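Long-range contacts in probable L,D-transpeptidase 3 (PDB 6D4K), which probably acts as an L,D-transpeptidase in cell-wall peptidoglycan metabolism, does not make 3->3 cross-links from tetrapeptide stems, and may anchor proteins to peptidoglycan: residues 33-38 and 107-112; 126-131 and 156-161; 177-182 and 249-254. One frame throughout, in Å; residues are numbered along the deposited sequence. Where two conformers were deposited one is given.

Interaction 1: 33-38 and 107-112. With CA (calcium ion), chain B.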
ATOM      1  N   PRO A  33       5.009  -6.912 -12.679  1.00 17.55           N
ATOM      2  CA  PRO A  33       6.084  -5.950 -12.959  1.00 16.70           C
ATOM      3  C   PRO A  33       6.649  -6.056 -14.390  1.00 18.04           C
ATOM      4  O   PRO A  33       6.640  -7.149 -14.973  1.00 19.25           O
ATOM      5  CB  PRO A  33       7.163  -6.341 -11.935  1.00 18.88           C
ATOM      6  CG  PRO A  33       6.414  -6.911 -10.822  1.00 18.10           C
ATOM      7  CD  PRO A  33       5.306  -7.706 -11.475  1.00 17.54           C
ATOM      8  N   THR A  34       7.098  -4.925 -14.953  1.00 19.09           N
ATOM      9  CA  THR A  34       7.777  -4.962 -16.240  1.00 20.21           C
ATOM     10  C   THR A  34       9.132  -5.655 -16.098  1.00 17.63           C
ATOM     11  O   THR A  34       9.668  -5.808 -14.997  1.00 18.06           O
ATOM     12  CB  THR A  34       7.952  -3.550 -16.830  1.00 22.17           C
ATOM     13  OG1 THR A  34       8.855  -2.782 -16.026  1.00 23.86           O
ATOM     14  CG2 THR A  34       6.624  -2.812 -16.931  1.00 24.72           C
ATOM     15  N   ARG A  35       9.716  -6.029 -17.234  1.00 20.22           N
ATOM     16  CA  ARG A  35      10.993  -6.733 -17.200  1.00 20.71           C
ATOM     17  C   ARG A  35      12.059  -5.852 -16.554  1.00 20.36           C
ATOM     18  O   ARG A  35      12.318  -4.729 -17.007  1.00 23.12           O
ATOM     19  CB  ARG A  35      11.418  -7.127 -18.614  1.00 26.42           C
ATOM     20  CG  ARG A  35      12.650  -8.024 -18.636  1.00 36.94           C
ATOM     21  CD  ARG A  35      13.078  -8.371 -20.058  1.00 44.71           C
ATOM     22  NE  ARG A  35      12.010  -9.030 -20.808  1.00 52.34           N
ATOM     23  CZ  ARG A  35      11.793 -10.343 -20.818  1.00 56.66           C
ATOM     24  NH1 ARG A  35      12.579 -11.157 -20.123  1.00 58.61           N
ATOM     25  NH2 ARG A  35      10.793 -10.843 -21.531  1.00 55.68           N
ATOM     26  N   GLY A  36      12.657  -6.349 -15.478  1.00 19.26           N
ATOM     27  CA  GLY A  36      13.715  -5.644 -14.795  1.00 21.27           C
ATOM     28  C   GLY A  36      13.256  -4.554 -13.851  1.00 20.75           C
ATOM     29  O   GLY A  36      14.102  -3.843 -13.297  1.00 23.54           O
ATOM     30  N   GLN A  37      11.951  -4.390 -13.655  1.00 18.37           N
ATOM     31  CA  GLN A  37      11.437  -3.380 -12.742  1.00 16.98           C
ATOM     32  C   GLN A  37      11.860  -3.701 -11.314  1.00 16.21           C
ATOM     33  O   GLN A  37      11.947  -4.872 -10.928  1.00 17.48           O
ATOM     34  CB  GLN A  37       9.913  -3.342 -12.829  1.00 15.88           C
ATOM     35  CG  GLN A  37       9.278  -2.114 -12.159  1.00 16.27           C
ATOM     36  CD  GLN A  37       7.759  -2.100 -12.209  1.00 16.32           C
ATOM     37  OE1 GLN A  37       7.142  -2.862 -12.944  1.00 17.49           O
ATOM     38  NE2 GLN A  37       7.152  -1.223 -11.426  1.00 18.15           N
ATOM     39  N   VAL A  38      12.140  -2.652 -10.536  1.00 18.09           N
ATOM     40  CA  VAL A  38      12.440  -2.768  -9.114  1.00 16.58           C
ATOM     41  C   VAL A  38      11.169  -2.463  -8.335  1.00 15.30           C
ATOM     42  O   VAL A  38      10.611  -1.361  -8.451  1.00 16.23           O
ATOM     43  CB  VAL A  38      13.572  -1.816  -8.698  1.00 19.61           C
ATOM     44  CG1 VAL A  38      13.839  -1.968  -7.202  1.00 23.07           C
ATOM     45  CG2 VAL A  38      14.823  -2.087  -9.514  1.00 19.60           C
ATOM     46  N   LEU A 107       4.934 -16.736 -21.266  1.00 40.02           N
ATOM     47  CA  LEU A 107       5.686 -15.487 -21.341  1.00 34.78           C
ATOM     48  C   LEU A 107       6.664 -15.430 -20.178  1.00 32.25           C
ATOM     49  O   LEU A 107       6.254 -15.389 -19.013  1.00 30.96           O
ATOM     50  CB  LEU A 107       4.754 -14.277 -21.306  1.00 35.51           C
ATOM     51  CG  LEU A 107       5.392 -12.916 -21.008  1.00 40.43           C
ATOM     52  CD1 LEU A 107       6.577 -12.618 -21.935  1.00 42.85           C
ATOM     53  CD2 LEU A 107       4.360 -11.790 -21.071  1.00 39.87           C
ATOM     54  N   SER A 108       7.953 -15.431 -20.492  1.00 31.35           N
ATOM     55  CA  SER A 108       9.006 -15.426 -19.488  1.00 34.16           C
ATOM     56  C   SER A 108       9.489 -14.006 -19.246  1.00 30.76           C
ATOM     57  O   SER A 108       9.693 -13.236 -20.190  1.00 32.30           O
ATOM     58  CB  SER A 108      10.179 -16.304 -19.930  1.00 41.70           C
ATOM     59  OG  SER A 108       9.767 -17.653 -20.073  1.00 46.64           O
ATOM     60  N   SER A 109       9.668 -13.666 -17.974  1.00 29.02           N
ATOM     61  CA  SER A 109      10.084 -12.334 -17.574  1.00 28.75           C
ATOM     62  C   SER A 109      10.861 -12.448 -16.272  1.00 25.60           C
ATOM     63  O   SER A 109      11.049 -13.539 -15.719  1.00 27.69           O
ATOM     64  CB  SER A 109       8.868 -11.417 -17.397  1.00 30.76           C
ATOM     65  OG  SER A 109       9.243 -10.052 -17.417  1.00 36.87           O
ATOM     66  N   ASP A 110      11.312 -11.306 -15.783  1.00 23.16           N
ATOM     67  CA  ASP A 110      11.894 -11.247 -14.454  1.00 20.81           C
ATOM     68  C   ASP A 110      11.756  -9.832 -13.933  1.00 17.86           C
ATOM     69  O   ASP A 110      11.528  -8.887 -14.688  1.00 20.98           O
ATOM     70  CB  ASP A 110      13.358 -11.725 -14.421  1.00 26.75           C
ATOM     71  CG  ASP A 110      14.304 -10.857 -15.258  1.00 40.78           C
ATOM     72  OD1 ASP A 110      14.183  -9.613 -15.267  1.00 41.64           O
ATOM     73  OD2 ASP A 110      15.202 -11.438 -15.906  1.00 52.38           O
ATOM     74  N   PHE A 111      11.908  -9.700 -12.629  1.00 17.15           N
ATOM     75  CA  PHE A 111      11.884  -8.397 -12.001  1.00 16.40           C
ATOM     76  C   PHE A 111      12.781  -8.466 -10.783  1.00 16.11           C
ATOM     77  O   PHE A 111      13.271  -9.529 -10.423  1.00 17.76           O
ATOM     78  CB  PHE A 111      10.457  -7.923 -11.702  1.00 16.73           C
ATOM     79  CG  PHE A 111       9.717  -8.774 -10.703  1.00 16.79           C
ATOM     80  CD1 PHE A 111       9.811  -8.499  -9.341  1.00 17.77           C
ATOM     81  CD2 PHE A 111       8.906  -9.823 -11.123  1.00 18.74           C
ATOM     82  CE1 PHE A 111       9.099  -9.247  -8.411  1.00 17.96           C
ATOM     83  CE2 PHE A 111       8.198 -10.589 -10.198  1.00 18.13           C
ATOM     84  CZ  PHE A 111       8.292 -10.296  -8.834  1.00 17.53           C
ATOM     85  N   LYS A 112      13.005  -7.327 -10.159  1.00 15.45           N
ATOM     86  CA  LYS A 112      13.877  -7.221  -9.005  1.00 17.17           C
ATOM     87  C   LYS A 112      13.100  -6.652  -7.837  1.00 15.40           C
ATOM     88  O   LYS A 112      12.212  -5.815  -8.009  1.00 17.19           O
ATOM     89  CB  LYS A 112      15.082  -6.321  -9.302  1.00 21.63           C
ATOM     90  CG  LYS A 112      15.916  -6.893 -10.448  1.00 28.50           C
ATOM     91  CD  LYS A 112      17.412  -6.818 -10.185  1.00 37.09           C
ATOM     92  CE  LYS A 112      18.186  -6.543 -11.460  1.00 43.22           C
ATOM     93  NZ  LYS A 112      17.770  -7.435 -12.578  1.00 46.45           N
TER
HETATM   94 CA    CA B 301       9.611   0.648  -7.786  1.00 16.62          CA
HETATM   95  O   HOH W   1       8.618  -9.145 -15.000  1.00 30.60           O
HETATM   96  O   HOH W   2       6.638  -8.019 -17.898  1.00 46.58           O
HETATM   97  O   HOH W   3       9.360   0.708 -10.163  1.00 18.38           O
HETATM   98  O   HOH W   4       8.339   2.736  -8.199  1.00 17.56           O
HETATM   99  O   HOH W   5       7.549  -0.432  -7.680  1.00 16.05           O
HETATM  100  O   HOH W   6      11.544   1.778  -7.883  1.00 20.87           O
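G36 with D110 and Q37 with K112 join the loop 33-38 to the strand 107-112 by backbone: G36 N gives a nearly straight hydrogen bond to D110 O (2.9 Å), K112 N gives another to Q37 O (2.8 Å), and V38 then pairs with K112 in parallel. Before that pairing the loop makes a type II turn from T34 to Q37, with G36 at positive phi, and T34 N is held by the side-chain OE1 of Q37. P33, preceded by a cis peptide bond, lays its CG over the face of the F111 ring, 3.8 Å from the centroid, a CH-pi contact. The F111 ring is swung under the loop by chi1 of 64°, which sets CG between the backbone N and the carbonyl carbon; W94 meets the same ring edge-to-face. At the other end R35 runs out along the strand and bends at chi3, so that NH2 reaches S108 O at 3.0 Å. The bond is bent, with S108 O tilted 31° from the guanidinium plane, while S109 OG lies over one face of that group. A water bridges P33 O and S109 OG, and a second does so more weakly. V38 O binds the calcium ion at 2.3 Å, and Q37 NE2 donates to one of the metal's waters. This is edge-strand pairing in the small mixed sheet of the Ig-like domain, where 38-39 is an outermost strand, parallel to 107-113.

Interaction 2: 126-131 and 156-161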
ATOM      1  N   HIS A 126      -2.239   3.045  18.348  1.00 40.80           N
ATOM      2  CA  HIS A 126      -2.085   4.318  17.642  1.00 40.25           C
ATOM      3  C   HIS A 126      -0.651   4.495  17.151  1.00 37.41           C
ATOM      4  O   HIS A 126      -0.031   5.547  17.325  1.00 36.98           O
ATOM      5  CB  HIS A 126      -2.538   5.514  18.484  1.00 41.98           C
ATOM      6  CG  HIS A 126      -3.713   5.224  19.361  1.00 42.73           C
ATOM      7  ND1 HIS A 126      -4.961   4.930  18.859  1.00 44.20           N
ATOM      8  CD2 HIS A 126      -3.829   5.184  20.709  1.00 43.90           C
ATOM      9  CE1 HIS A 126      -5.798   4.722  19.860  1.00 45.30           C
ATOM     10  NE2 HIS A 126      -5.136   4.869  20.994  1.00 46.02           N
ATOM     11  N   THR A 127      -0.118   3.441  16.542  1.00 35.97           N
ATOM     12  CA  THR A 127       1.260   3.439  16.082  1.00 33.49           C
ATOM     13  C   THR A 127       1.352   2.891  14.667  1.00 29.44           C
ATOM     14  O   THR A 127       0.526   2.086  14.227  1.00 32.24           O
ATOM     15  CB  THR A 127       2.163   2.599  16.994  1.00 34.45           C
ATOM     16  OG1 THR A 127       1.705   1.244  17.002  1.00 37.22           O
ATOM     17  CG2 THR A 127       2.170   3.152  18.420  1.00 36.36           C
ATOM     18  N   PHE A 128       2.380   3.342  13.963  1.00 27.03           N
ATOM     19  CA  PHE A 128       2.752   2.797  12.668  1.00 25.21           C
ATOM     20  C   PHE A 128       4.217   2.422  12.790  1.00 25.59           C
ATOM     21  O   PHE A 128       5.060   3.293  13.011  1.00 26.85           O
ATOM     22  CB  PHE A 128       2.538   3.842  11.568  1.00 25.04           C
ATOM     23  CG  PHE A 128       2.714   3.320  10.168  1.00 22.04           C
ATOM     24  CD1 PHE A 128       1.835   2.386   9.651  1.00 22.24           C
ATOM     25  CD2 PHE A 128       3.723   3.807   9.351  1.00 21.30           C
ATOM     26  CE1 PHE A 128       1.972   1.921   8.362  1.00 22.62           C
ATOM     27  CE2 PHE A 128       3.865   3.351   8.051  1.00 19.90           C
ATOM     28  CZ  PHE A 128       2.987   2.401   7.557  1.00 20.95           C
ATOM     29  N   THR A 129       4.516   1.132  12.680  1.00 25.30           N
ATOM     30  CA  THR A 129       5.860   0.616  12.899  1.00 26.45           C
ATOM     31  C   THR A 129       6.474   0.258  11.557  1.00 24.07           C
ATOM     32  O   THR A 129       5.921  -0.562  10.819  1.00 23.81           O
ATOM     33  CB  THR A 129       5.820  -0.613  13.805  1.00 28.84           C
ATOM     34  OG1 THR A 129       5.161  -0.283  15.037  1.00 30.37           O
ATOM     35  CG2 THR A 129       7.237  -1.113  14.088  1.00 30.54           C
ATOM     36  N   VAL A 130       7.621   0.857  11.246  1.00 21.75           N
ATOM     37  CA  VAL A 130       8.293   0.627   9.974  1.00 22.23           C
ATOM     38  C   VAL A 130       9.535  -0.210  10.224  1.00 20.20           C
ATOM     39  O   VAL A 130      10.331   0.090  11.121  1.00 22.18           O
ATOM     40  CB  VAL A 130       8.652   1.949   9.266  1.00 22.82           C
ATOM     41  CG1 VAL A 130       9.361   1.669   7.948  1.00 23.88           C
ATOM     42  CG2 VAL A 130       7.416   2.786   9.046  1.00 23.56           C
ATOM     43  N   SER A 131       9.719  -1.237   9.411  1.00 22.08           N
ATOM     44  CA  SER A 131      10.944  -2.012   9.428  1.00 20.94           C
ATOM     45  C   SER A 131      11.515  -2.095   8.021  1.00 19.06           C
ATOM     46  O   SER A 131      10.779  -2.085   7.023  1.00 19.50           O
ATOM     47  CB  SER A 131      10.723  -3.420   9.986  1.00 23.64           C
ATOM     48  OG  SER A 131       9.772  -4.119   9.215  1.00 25.69           O
ATOM     49  N   GLY A 156      11.723   2.890  14.899  1.00 32.60           N
ATOM     50  CA  GLY A 156      10.730   2.632  13.880  1.00 28.35           C
ATOM     51  C   GLY A 156       9.291   2.724  14.323  1.00 25.75           C
ATOM     52  O   GLY A 156       8.398   2.585  13.478  1.00 24.63           O
ATOM     53  N   VAL A 157       9.024   2.950  15.604  1.00 26.98           N
ATOM     54  CA  VAL A 157       7.652   3.037  16.089  1.00 28.31           C
ATOM     55  C   VAL A 157       7.218   4.493  15.988  1.00 28.43           C
ATOM     56  O   VAL A 157       7.696   5.352  16.737  1.00 30.06           O
ATOM     57  CB  VAL A 157       7.513   2.496  17.517  1.00 29.61           C
ATOM     58  CG1 VAL A 157       6.062   2.608  17.982  1.00 30.98           C
ATOM     59  CG2 VAL A 157       7.983   1.045  17.585  1.00 29.85           C
ATOM     60  N   MET A 158       6.314   4.769  15.053  1.00 27.43           N
ATOM     61  CA  MET A 158       5.822   6.107  14.786  1.00 25.84           C
ATOM     62  C   MET A 158       4.441   6.285  15.384  1.00 29.86           C
ATOM     63  O   MET A 158       3.590   5.389  15.293  1.00 30.55           O
ATOM     64  CB  MET A 158       5.708   6.356  13.283  1.00 24.42           C
ATOM     65  CG  MET A 158       6.986   6.166  12.499  1.00 25.83           C
ATOM     66  SD  MET A 158       6.681   6.381  10.741  1.00 25.90           S
ATOM     67  CE  MET A 158       8.342   6.475  10.066  1.00 23.84           C
ATOM     68  N   PRO A 159       4.183   7.424  16.005  1.00 30.16           N
ATOM     69  CA  PRO A 159       2.833   7.669  16.513  1.00 30.46           C
ATOM     70  C   PRO A 159       1.912   8.080  15.368  1.00 29.89           C
ATOM     71  O   PRO A 159       2.313   8.778  14.429  1.00 32.71           O
ATOM     72  CB  PRO A 159       3.041   8.747  17.589  1.00 32.73           C
ATOM     73  CG  PRO A 159       4.573   8.609  17.932  1.00 33.17           C
ATOM     74  CD  PRO A 159       5.166   8.348  16.581  1.00 32.33           C
ATOM     75  N   ALA A 160       0.703   7.538  15.404  1.00 29.37           N
ATOM     76  CA  ALA A 160      -0.188   7.542  14.263  1.00 29.12           C
ATOM     77  C   ALA A 160      -1.599   7.759  14.773  1.00 31.41           C
ATOM     78  O   ALA A 160      -1.874   7.688  15.976  1.00 35.14           O
ATOM     79  CB  ALA A 160      -0.113   6.219  13.487  1.00 30.38           C
ATOM     80  N   SER A 161      -2.499   8.038  13.840  1.00 33.42           N
ATOM     81  CA  SER A 161      -3.913   8.168  14.147  1.00 34.60           C
ATOM     82  C   SER A 161      -4.669   7.510  13.008  1.00 32.99           C
ATOM     83  O   SER A 161      -4.513   7.907  11.850  1.00 33.58           O
ATOM     84  CB  SER A 161      -4.313   9.639  14.289  1.00 35.09           C
ATOM     85  OG  SER A 161      -5.627   9.762  14.794  1.00 37.06           O
TER
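F128 and M158 form the hydrogen-bonded pair at the middle of this antiparallel contact, F128 N to M158 O at 2.7 Å and M158 N back to F128 O. Their side chains run side by side on the face they share. M158 is extended beyond CG, and this carries SD to the edge of the F128 ring, 4.2 Å from CD2, and CE on to V130 CG2 at 3.9 Å. F128 has CG anti to the backbone N (chi1 -172°), its ring leading away from the partner strand to meet Y247 edge-to-face; its CB stays behind against A160 CB, 4.0 Å away. On the other face V157 sits between two threonines, CG1 against T127 CG2 and CG2 against OG1 of T129, while T127 OG1 is hydrogen-bonded to Q125. At the ends V130 N bonds to G156 O, and A160 N reaches H126 O at 2.9 Å from above its carbonyl plane. H126 and T127 both face S122, a G1 beta bulge between strands 117-122 and 127-132. With helix 241-250 packed on V130 and M158, this is a sheet-and-helix core of the YkuD-type catalytic domain; the A160 side chain is about 10 Å from that of C236, acylated by faropenem.

Interaction 3: 177-182 and 249-254. With CA (calcium ion), chain B.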
ATOM      1  N   LEU A 177       0.155   1.071  -3.588  1.00 16.83           N
ATOM      2  CA  LEU A 177      -0.273   1.185  -4.978  1.00 17.36           C
ATOM      3  C   LEU A 177       0.356   2.366  -5.699  1.00 16.81           C
ATOM      4  O   LEU A 177       0.556   2.300  -6.913  1.00 18.47           O
ATOM      5  CB  LEU A 177      -1.792   1.332  -5.063  1.00 19.83           C
ATOM      6  CG  LEU A 177      -2.604   0.192  -4.451  1.00 20.19           C
ATOM      7  CD1 LEU A 177      -4.093   0.485  -4.514  1.00 23.07           C
ATOM      8  CD2 LEU A 177      -2.293  -1.139  -5.126  1.00 25.69           C
ATOM      9  N   SER A 178       0.637   3.455  -4.986  1.00 15.67           N
ATOM     10  CA  SER A 178       1.232   4.634  -5.597  0.54 15.72           C
ATOM     11  C   SER A 178       1.767   5.533  -4.493  1.00 15.91           C
ATOM     12  O   SER A 178       1.419   5.376  -3.315  1.00 17.27           O
ATOM     13  CB  SER A 178       0.211   5.395  -6.455  0.54 17.99           C
ATOM     14  OG  SER A 178      -0.813   5.974  -5.661  0.54 18.46           O
ATOM     15  N   LYS A 179       2.613   6.480  -4.902  1.00 17.35           N
ATOM     16  CA  LYS A 179       3.218   7.503  -4.053  1.00 18.27           C
ATOM     17  C   LYS A 179       3.059   8.826  -4.786  1.00 16.55           C
ATOM     18  O   LYS A 179       3.389   8.915  -5.973  1.00 20.21           O
ATOM     19  CB  LYS A 179       4.739   7.250  -3.831  1.00 21.31           C
ATOM     20  CG  LYS A 179       5.115   6.252  -2.751  1.00 23.13           C
ATOM     21  CD  LYS A 179       6.525   5.742  -2.968  1.00 20.58           C
ATOM     22  CE  LYS A 179       7.579   6.842  -3.002  1.00 19.21           C
ATOM     23  NZ  LYS A 179       8.899   6.260  -2.627  1.00 17.58           N
ATOM     24  N   GLU A 180       2.605   9.855  -4.076  1.00 18.44           N
ATOM     25  CA  GLU A 180       2.383  11.150  -4.702  1.00 23.73           C
ATOM     26  C   GLU A 180       2.632  12.269  -3.703  1.00 22.25           C
ATOM     27  O   GLU A 180       2.462  12.093  -2.500  1.00 21.49           O
ATOM     28  CB  GLU A 180       0.952  11.252  -5.239  1.00 27.13           C
ATOM     29  CG  GLU A 180       0.900  11.617  -6.699  1.00 39.18           C
ATOM     30  CD  GLU A 180      -0.493  11.934  -7.175  1.00 45.12           C
ATOM     31  OE1 GLU A 180      -0.640  12.923  -7.926  1.00 49.31           O
ATOM     32  OE2 GLU A 180      -1.435  11.201  -6.800  1.00 46.64           O
ATOM     33  N   ARG A 181       3.002  13.439  -4.227  1.00 28.82           N
ATOM     34  CA  ARG A 181       3.210  14.648  -3.439  1.00 32.20           C
ATOM     35  C   ARG A 181       2.088  15.645  -3.685  1.00 37.78           C
ATOM     36  O   ARG A 181       1.513  15.703  -4.775  1.00 41.29           O
ATOM     37  CB  ARG A 181       4.534  15.313  -3.811  1.00 34.35           C
ATOM     38  CG  ARG A 181       5.751  14.437  -3.601  1.00 38.08           C
ATOM     39  CD  ARG A 181       6.063  14.283  -2.125  1.00 37.39           C
ATOM     40  NE  ARG A 181       6.111  15.569  -1.435  1.00 36.98           N
ATOM     41  CZ  ARG A 181       7.208  16.309  -1.305  1.00 37.43           C
ATOM     42  NH1 ARG A 181       8.351  15.899  -1.832  1.00 38.21           N
ATOM     43  NH2 ARG A 181       7.158  17.465  -0.658  1.00 37.76           N
ATOM     44  N   SER A 182       1.794  16.435  -2.651  1.00 39.54           N
ATOM     45  CA  SER A 182       0.879  17.573  -2.743  1.00 42.61           C
ATOM     46  C   SER A 182      -0.426  17.207  -3.447  1.00 42.19           C
ATOM     47  O   SER A 182      -0.931  17.937  -4.305  1.00 44.54           O
ATOM     48  CB  SER A 182       1.552  18.786  -3.387  1.00 49.58           C
ATOM     49  OG  SER A 182       2.636  19.246  -2.595  1.00 55.60           O
ATOM     50  N   ASN A 249       9.844   8.236   1.579  1.00 15.09           N
ATOM     51  CA  ASN A 249      11.118   8.121   0.880  1.00 16.52           C
ATOM     52  C   ASN A 249      11.684   6.709   0.942  1.00 16.98           C
ATOM     53  O   ASN A 249      12.456   6.327   0.055  1.00 19.62           O
ATOM     54  CB  ASN A 249      12.126   9.130   1.438  1.00 18.70           C
ATOM     55  CG  ASN A 249      11.814  10.561   1.033  1.00 22.54           C
ATOM     56  OD1 ASN A 249      11.151  10.815   0.022  1.00 24.36           O
ATOM     57  ND2 ASN A 249      12.325  11.508   1.806  1.00 25.15           N
ATOM     58  N   ALA A 250      11.322   5.930   1.970  1.00 15.97           N
ATOM     59  CA  ALA A 250      11.845   4.576   2.115  1.00 15.95           C
ATOM     60  C   ALA A 250      11.055   3.543   1.322  1.00 15.23           C
ATOM     61  O   ALA A 250      11.641   2.561   0.853  1.00 17.99           O
ATOM     62  CB  ALA A 250      11.855   4.191   3.590  1.00 17.98           C
ATOM     63  N   VAL A 251       9.736   3.730   1.171  1.00 15.64           N
ATOM     64  CA  VAL A 251       8.854   2.673   0.693  1.00 15.79           C
ATOM     65  C   VAL A 251       8.811   2.687  -0.833  1.00 15.34           C
ATOM     66  O   VAL A 251       9.053   3.701  -1.500  1.00 15.67           O
ATOM     67  CB  VAL A 251       7.452   2.862   1.315  1.00 16.67           C
ATOM     68  CG1 VAL A 251       6.696   4.001   0.618  1.00 16.60           C
ATOM     69  CG2 VAL A 251       6.661   1.555   1.304  1.00 18.13           C
ATOM     70  N   ASP A 252       8.475   1.538  -1.399  1.00 15.40           N
ATOM     71  CA  ASP A 252       8.317   1.407  -2.838  1.00 14.95           C
ATOM     72  C   ASP A 252       6.932   0.876  -3.160  1.00 15.01           C
ATOM     73  O   ASP A 252       6.268   0.253  -2.325  1.00 15.33           O
ATOM     74  CB  ASP A 252       9.363   0.451  -3.435  1.00 15.21           C
ATOM     75  CG  ASP A 252       9.496   0.568  -4.957  1.00 14.98           C
ATOM     76  OD1 ASP A 252       8.999   1.558  -5.547  1.00 15.45           O
ATOM     77  OD2 ASP A 252      10.112  -0.337  -5.582  1.00 15.27           O
ATOM     78  N   ILE A 253       6.492   1.132  -4.396  1.00 15.13           N
ATOM     79  CA  ILE A 253       5.229   0.556  -4.850  1.00 14.46           C
ATOM     80  C   ILE A 253       5.354  -0.959  -4.823  1.00 14.89           C
ATOM     81  O   ILE A 253       6.319  -1.535  -5.340  1.00 15.01           O
ATOM     82  CB  ILE A 253       4.816   1.099  -6.229  1.00 15.79           C
ATOM     83  CG1 ILE A 253       4.264   2.527  -6.121  1.00 15.66           C
ATOM     84  CG2 ILE A 253       3.751   0.198  -6.867  1.00 16.07           C
ATOM     85  CD1 ILE A 253       5.212   3.574  -5.542  1.00 18.83           C
ATOM     86  N   GLY A 254       4.388  -1.612  -4.185  1.00 14.72           N
ATOM     87  CA  GLY A 254       4.424  -3.039  -3.994  1.00 15.80           C
ATOM     88  C   GLY A 254       4.811  -3.465  -2.599  1.00 14.96           C
ATOM     89  O   GLY A 254       4.597  -4.618  -2.256  1.00 15.95           O
TER
HETATM   90 CA    CA B 301       9.611   0.648  -7.786  1.00 16.62          CA
HETATM   91  O   HOH W   7       9.425   4.305  -4.913  1.00 23.68           O
HETATM   92  O   HOH W   5       7.549  -0.432  -7.680  1.00 16.05           O
HETATM   93  O   HOH W   4       8.339   2.736  -8.199  1.00 17.56           O
HETATM   94  O   HOH W   3       9.360   0.708 -10.163  1.00 18.38           O
HETATM   95  O   HOH W   6      11.544   1.778  -7.883  1.00 20.87           O
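K179 lies across the chain where it leaves helix 241-250, its aliphatic part against I253 and its ammonium on V251. From N249, in the last turn of that helix, the chain runs on to V251, where the backbone departs from helical angles and the carbonyl takes the lysine: K179 NZ to V251 O is 2.8 Å, nearly along the C=O axis. V251 CG1 rests against K179 CD at 4.0 Å. The lysine chain bends at chi3 (57°) to bring NZ there, and Y248 adds both a carbonyl bond and a cation-pi contact. D252 holds the calcium ion with both carboxylate oxygens, OD1 and OD2 each at 2.5 Å from the metal. A water that accepts from K179 NZ probably donates to D252 OD1. I253 then folds back on the strand: CG1 packs on S178 CA at 3.7 Å, and CD1 reaches K179 CD at 3.6 Å. I253 O receives a bond from a calcium-bound water. The contact thus sits at the C-terminal end of strand 172-180, where helix 241-250 gives out, with strand 256-260, the antiparallel neighbour of 172-180, beginning just beyond G254.

How the interactions relate
From the N terminus, interaction 1 closes first, bringing 107-112 back to the loop 33-38 and completing the edge of the mixed sheet in the Ig-like domain. Interaction 2 then closes a short loop inside the catalytic domain, and interaction 3 a longer one that brings the exit of helix 241-250 to strand 172-180. All three follow in series; none nests or crosses. Interactions 2 and 3 both reach the same large sheet and come within about 6 Å at their nearest atoms. Interactions 1 and 3 meet at the calcium ion, which V38 and D252 both bind, sharing four waters, so the metal joins the two domains. Interaction 2 lies on the opposite side of the chain's centre from interaction 1.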